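Local structure of heterokaryon incompatibility protein s (Podospora anserina, 2WVQ) at residues K158-E161 against K162-Q166; H185-A188 against E189-I192. The protein acts in heterokaryon incompatibility, forming the [het-s] prion and interacting with het-S of incompatible cells to trigger a lethal response that blocks viable heterokaryons. The protein carries 2 engineered substitutions. All coordinates share one frame; numbering follows the deposited sequence.

In the fold
From the N terminus the chain lays down helices 18-28, 42-62, 79-108 and 124-140 before strand 152-154, which pairs in parallel with strand 32-34 and leads into helix 157-176. Contact 1 lies in the first half of that helix, facing helices 42-62 and 79-108. Helix 181-191 follows, and contact 2 covers its final turns, where its residues touch helices 42-62, 124-140, 198-207 and 213-224. Both contacts join adjoining turns of one helix, and neither closes a long loop. They stand in series without nesting or crossing, on opposite sides of the chain's centre. The centres of contact 1 and contact 2 are about 25 Å apart. Helix 42-62 touches both.

Contact 1. Residues K158-E161 against K162-Q166; sequences KSLE and KIVDQ
Leu160 and Val164 sit one turn apart on the inner face of an amphipathic alpha-helix, helix 157-176 of the globular HeLo domain. Their side chains run side by side and point the same way, with CD1 of Leu160 3.8 Å from CG2 of Val164. A leucine chi1 of 179° swings CG away from the backbone N, to the side of the carbonyl carbon. Both residues pack with Ile163 on Leu49 of helix 42-62, and Ile163 also meets Phe95 and Ala98 of helix 79-108, so this face is buried against two other helices.

Four successive i to i+4 backbone bonds join the turns. Val164 N to Leu160 O is the straightest, with an N-H...O angle of 168°. On the outer side, Lys162 and Gln166 lie at the dimer interface: Gln166 OE1 accepts a hydrogen bond from Lys162 NZ of the second subunit.

The side chains of Glu161 and Asp165, also four residues apart, cross at a slant. Their carboxylate planes are 48° apart, and the like charges probably repel mildly. A bend at chi2 carries the Glu161 carboxylate toward Asp165, whose own CG lies 3.1 Å from the backbone oxygen Glu161 O. The carboxylates come nearest at Glu161 OE2 and Asp165 OD2, 3.6 Å apart.

Contact 2. Residues H185-A188 against E189-I192; sequences HKLA and EIEI
The side chain of Glu191 runs alongside the backbone of Leu187 and Ala188, one turn back, near the C-terminal end of helix 181-191. Its CB lies 3.7 Å from both Ala188 O and Leu187 O. With CG beside the backbone N and anti to the carbonyl carbon (chi1 -63°), the next carbon comes to 3.0 Å, CG to Leu187 O, the same oxygen that accepts the backbone bond from Glu191 N. From there the chain runs extended, and CD passes 3.9 Å from Ala188 CA. At the tip the two carboxylate oxygens divide their partners. OE2 forms a salt bridge with Arg140 of helix 124-140; OE1 forms one with Arg58 of helix 42-62. OE1 also accepts a water hydrogen bond at 2.8 Å from the water oxygen, and that water donates its other hydrogen to Ala188 O.

The oxygen of Ala188 is thus shared, since Ile192 N reaches it through a weak backbone bond of 3.3 Å (N-H...O angle 135°). Two residues earlier, Ile190 N bonds to Lys186 O more directly, at 165°. The apolar contact between the turns is a distant one, Leu187 CD1 to Ile190 CD1 at 4.5 Å. Arg58 and Arg140, outside this stretch, should favour the charged form of the Glu191 carboxylate and tie helix 181-191 to helices 42-62 and 124-140, while the water links Glu191 OE1 to Ala188 O within the last turn.

Contact 1. Residues K158-E161 against K162-Q166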
loop_
_atom_site.group_PDB
_atom_site.type_symbol
_atom_site.label_atom_id
_atom_site.label_comp_id
_atom_site.label_asym_id
_atom_site.label_seq_id
_atom_site.Cartn_x
_atom_site.Cartn_y
_atom_site.Cartn_z
ATOM N N LYS A 158 3.817 -3.420 -11.585
ATOM C CA LYS A 158 4.041 -3.477 -10.134
ATOM C C LYS A 158 2.885 -2.931 -9.302
ATOM O O LYS A 158 2.696 -3.337 -8.160
ATOM C CB LYS A 158 5.372 -2.793 -9.762
ATOM C CG LYS A 158 6.563 -3.136 -10.680
ATOM C CD LYS A 158 6.915 -4.654 -10.692
ATOM C CE LYS A 158 6.435 -5.365 -11.985
ATOM N NZ LYS A 158 5.876 -6.743 -11.754
ATOM N N SER A 159 2.137 -1.999 -9.886
ATOM C CA SER A 159 0.869 -1.526 -9.359
ATOM C C SER A 159 -0.202 -2.638 -9.362
ATOM O O SER A 159 -1.037 -2.713 -8.437
ATOM C CB SER A 159 0.370 -0.341 -10.196
ATOM O OG SER A 159 1.199 0.807 -10.034
ATOM N N LEU A 160 -0.213 -3.450 -10.426
ATOM C CA LEU A 160 -1.157 -4.575 -10.567
ATOM C C LEU A 160 -0.825 -5.656 -9.557
ATOM O O LEU A 160 -1.706 -6.143 -8.851
ATOM C CB LEU A 160 -1.084 -5.154 -11.984
ATOM C CG LEU A 160 -1.886 -6.358 -12.550
ATOM C CD1 LEU A 160 -1.723 -7.677 -11.835
ATOM C CD2 LEU A 160 -3.336 -6.026 -12.751
ATOM N N GLU A 161 0.454 -6.026 -9.499
ATOM C CA GLU A 161 0.942 -6.996 -8.515
ATOM C C GLU A 161 0.636 -6.559 -7.094
ATOM O O GLU A 161 0.181 -7.377 -6.288
ATOM C CB GLU A 161 2.447 -7.254 -8.662
ATOM C CG GLU A 161 2.849 -8.029 -9.924
ATOM C CD GLU A 161 2.082 -9.345 -10.132
ATOM O OE1 GLU A 161 1.975 -9.776 -11.308
ATOM O OE2 GLU A 161 1.586 -9.950 -9.145
ATOM N N LYS A 162 0.864 -5.278 -6.791
ATOM C CA LYS A 162 0.536 -4.737 -5.465
ATOM C C LYS A 162 -0.939 -4.943 -5.116
ATOM O O LYS A 162 -1.225 -5.340 -4.014
ATOM C CB LYS A 162 0.920 -3.269 -5.347
ATOM C CG LYS A 162 0.797 -2.692 -3.950
ATOM C CD LYS A 162 1.972 -1.697 -3.693
ATOM C CE LYS A 162 1.567 -0.238 -3.934
ATOM N NZ LYS A 162 2.653 0.634 -4.548
ATOM N N ILE A 163 -1.854 -4.669 -6.044
ATOM C CA ILE A 163 -3.287 -4.921 -5.810
ATOM C C ILE A 163 -3.588 -6.411 -5.631
ATOM O O ILE A 163 -4.259 -6.793 -4.678
ATOM C CB ILE A 163 -4.199 -4.354 -6.932
ATOM C CG1 ILE A 163 -4.134 -2.822 -6.934
ATOM C CG2 ILE A 163 -5.684 -4.903 -6.772
ATOM C CD1 ILE A 163 -5.081 -2.178 -7.862
ATOM N N VAL A 164 -3.117 -7.228 -6.570
ATOM C CA VAL A 164 -3.452 -8.637 -6.591
ATOM C C VAL A 164 -2.943 -9.336 -5.337
ATOM O O VAL A 164 -3.727 -10.033 -4.659
ATOM C CB VAL A 164 -2.956 -9.335 -7.903
ATOM C CG1 VAL A 164 -2.851 -10.809 -7.714
ATOM C CG2 VAL A 164 -3.912 -8.993 -9.081
ATOM N N ASP A 165 -1.666 -9.112 -5.017
ATOM C CA ASP A 165 -0.982 -9.685 -3.867
ATOM C C ASP A 165 -1.541 -9.237 -2.521
ATOM O O ASP A 165 -1.748 -10.059 -1.628
ATOM C CB ASP A 165 0.540 -9.388 -3.906
ATOM C CG ASP A 165 1.262 -10.063 -5.092
ATOM O OD1 ASP A 165 2.482 -9.806 -5.276
ATOM O OD2 ASP A 165 0.620 -10.842 -5.846
ATOM N N GLN A 166 -1.764 -7.939 -2.358
ATOM C CA GLN A 166 -2.376 -7.436 -1.129
ATOM C C GLN A 166 -3.846 -7.867 -0.964
ATOM O O GLN A 166 -4.267 -8.155 0.157
ATOM C CB GLN A 166 -2.235 -5.923 -1.036
ATOM C CG GLN A 166 -0.787 -5.468 -0.857
ATOM C CD GLN A 166 -0.657 -4.308 0.106
ATOM O OE1 GLN A 166 0.025 -3.318 -0.192
ATOM N NE2 GLN A 166 -1.279 -4.431 1.292
#

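Contact 2. Residues H185-A188 against E189-I192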
loop_
_atom_site.group_PDB
_atom_site.type_symbol
_atom_site.label_atom_id
_atom_site.label_comp_id
_atom_site.label_asym_id
_atom_site.label_seq_id
_atom_site.Cartn_x
_atom_site.Cartn_y
_atom_site.Cartn_z
ATOM N N HIS A 185 -14.681 -23.915 -0.316
ATOM C CA HIS A 185 -14.380 -24.985 -1.263
ATOM C C HIS A 185 -15.586 -25.353 -2.129
ATOM O O HIS A 185 -15.452 -25.400 -3.353
ATOM C CB HIS A 185 -13.783 -26.199 -0.555
ATOM C CG HIS A 185 -12.351 -26.011 -0.148
ATOM N ND1 HIS A 185 -11.407 -25.441 -0.980
ATOM C CD2 HIS A 185 -11.697 -26.339 0.993
ATOM C CE1 HIS A 185 -10.240 -25.409 -0.362
ATOM N NE2 HIS A 185 -10.390 -25.943 0.838
ATOM N N LYS A 186 -16.749 -25.593 -1.506
ATOM C CA LYS A 186 -18.005 -25.900 -2.250
ATOM C C LYS A 186 -18.373 -24.810 -3.267
ATOM O O LYS A 186 -18.750 -25.081 -4.407
ATOM C CB LYS A 186 -19.187 -26.181 -1.299
ATOM C CG LYS A 186 -19.244 -27.634 -0.840
ATOM C CD LYS A 186 -20.561 -27.994 -0.112
ATOM C CE LYS A 186 -21.467 -28.933 -0.956
ATOM N NZ LYS A 186 -21.692 -28.398 -2.362
ATOM N N LEU A 187 -18.238 -23.568 -2.831
ATOM C CA LEU A 187 -18.552 -22.420 -3.638
ATOM C C LEU A 187 -17.684 -22.323 -4.896
ATOM O O LEU A 187 -18.208 -22.051 -5.977
ATOM C CB LEU A 187 -18.416 -21.182 -2.766
ATOM C CG LEU A 187 -19.648 -20.403 -2.274
ATOM C CD1 LEU A 187 -21.058 -20.999 -2.500
ATOM C CD2 LEU A 187 -19.424 -19.982 -0.869
ATOM N N ALA A 188 -16.379 -22.581 -4.747
ATOM C CA ALA A 188 -15.410 -22.594 -5.851
ATOM C C ALA A 188 -15.691 -23.776 -6.785
ATOM O O ALA A 188 -15.402 -23.715 -7.977
ATOM C CB ALA A 188 -14.000 -22.682 -5.306
ATOM N N GLU A 189 -16.267 -24.856 -6.240
ATOM C CA GLU A 189 -16.625 -26.033 -7.045
ATOM C C GLU A 189 -17.818 -25.681 -7.940
ATOM O O GLU A 189 -17.812 -25.978 -9.140
ATOM C CB GLU A 189 -16.941 -27.232 -6.155
ATOM C CG GLU A 189 -15.701 -27.919 -5.566
ATOM C CD GLU A 189 -16.039 -29.053 -4.592
ATOM O OE1 GLU A 189 -17.242 -29.404 -4.422
ATOM O OE2 GLU A 189 -15.083 -29.613 -3.992
ATOM N N ILE A 190 -18.814 -25.016 -7.347
ATOM C CA ILE A 190 -19.977 -24.493 -8.073
ATOM C C ILE A 190 -19.601 -23.441 -9.156
ATOM O O ILE A 190 -20.210 -23.407 -10.233
ATOM C CB ILE A 190 -21.034 -23.918 -7.077
ATOM C CG1 ILE A 190 -21.592 -25.028 -6.176
ATOM C CG2 ILE A 190 -22.143 -23.159 -7.826
ATOM C CD1 ILE A 190 -22.343 -24.528 -4.938
ATOM N N GLU A 191 -18.607 -22.595 -8.875
ATOM C CA GLU A 191 -18.174 -21.567 -9.834
ATOM C C GLU A 191 -17.632 -22.206 -11.100
ATOM O O GLU A 191 -17.832 -21.710 -12.217
ATOM C CB GLU A 191 -17.083 -20.688 -9.229
ATOM C CG GLU A 191 -17.532 -19.902 -8.027
ATOM C CD GLU A 191 -16.395 -19.162 -7.366
ATOM O OE1 GLU A 191 -15.236 -19.260 -7.835
ATOM O OE2 GLU A 191 -16.676 -18.472 -6.377
ATOM N N ILE A 192 -16.967 -23.336 -10.890
ATOM C CA ILE A 192 -16.217 -24.045 -11.907
ATOM C C ILE A 192 -17.020 -25.177 -12.616
ATOM O O ILE A 192 -16.502 -25.838 -13.512
ATOM C CB ILE A 192 -14.875 -24.549 -11.264
ATOM C CG1 ILE A 192 -13.677 -24.107 -12.101
ATOM C CG2 ILE A 192 -14.904 -26.061 -10.933
ATOM C CD1 ILE A 192 -12.559 -23.560 -11.262
HETATM O O HOH W 1 -13.547 -21.405 -8.542
#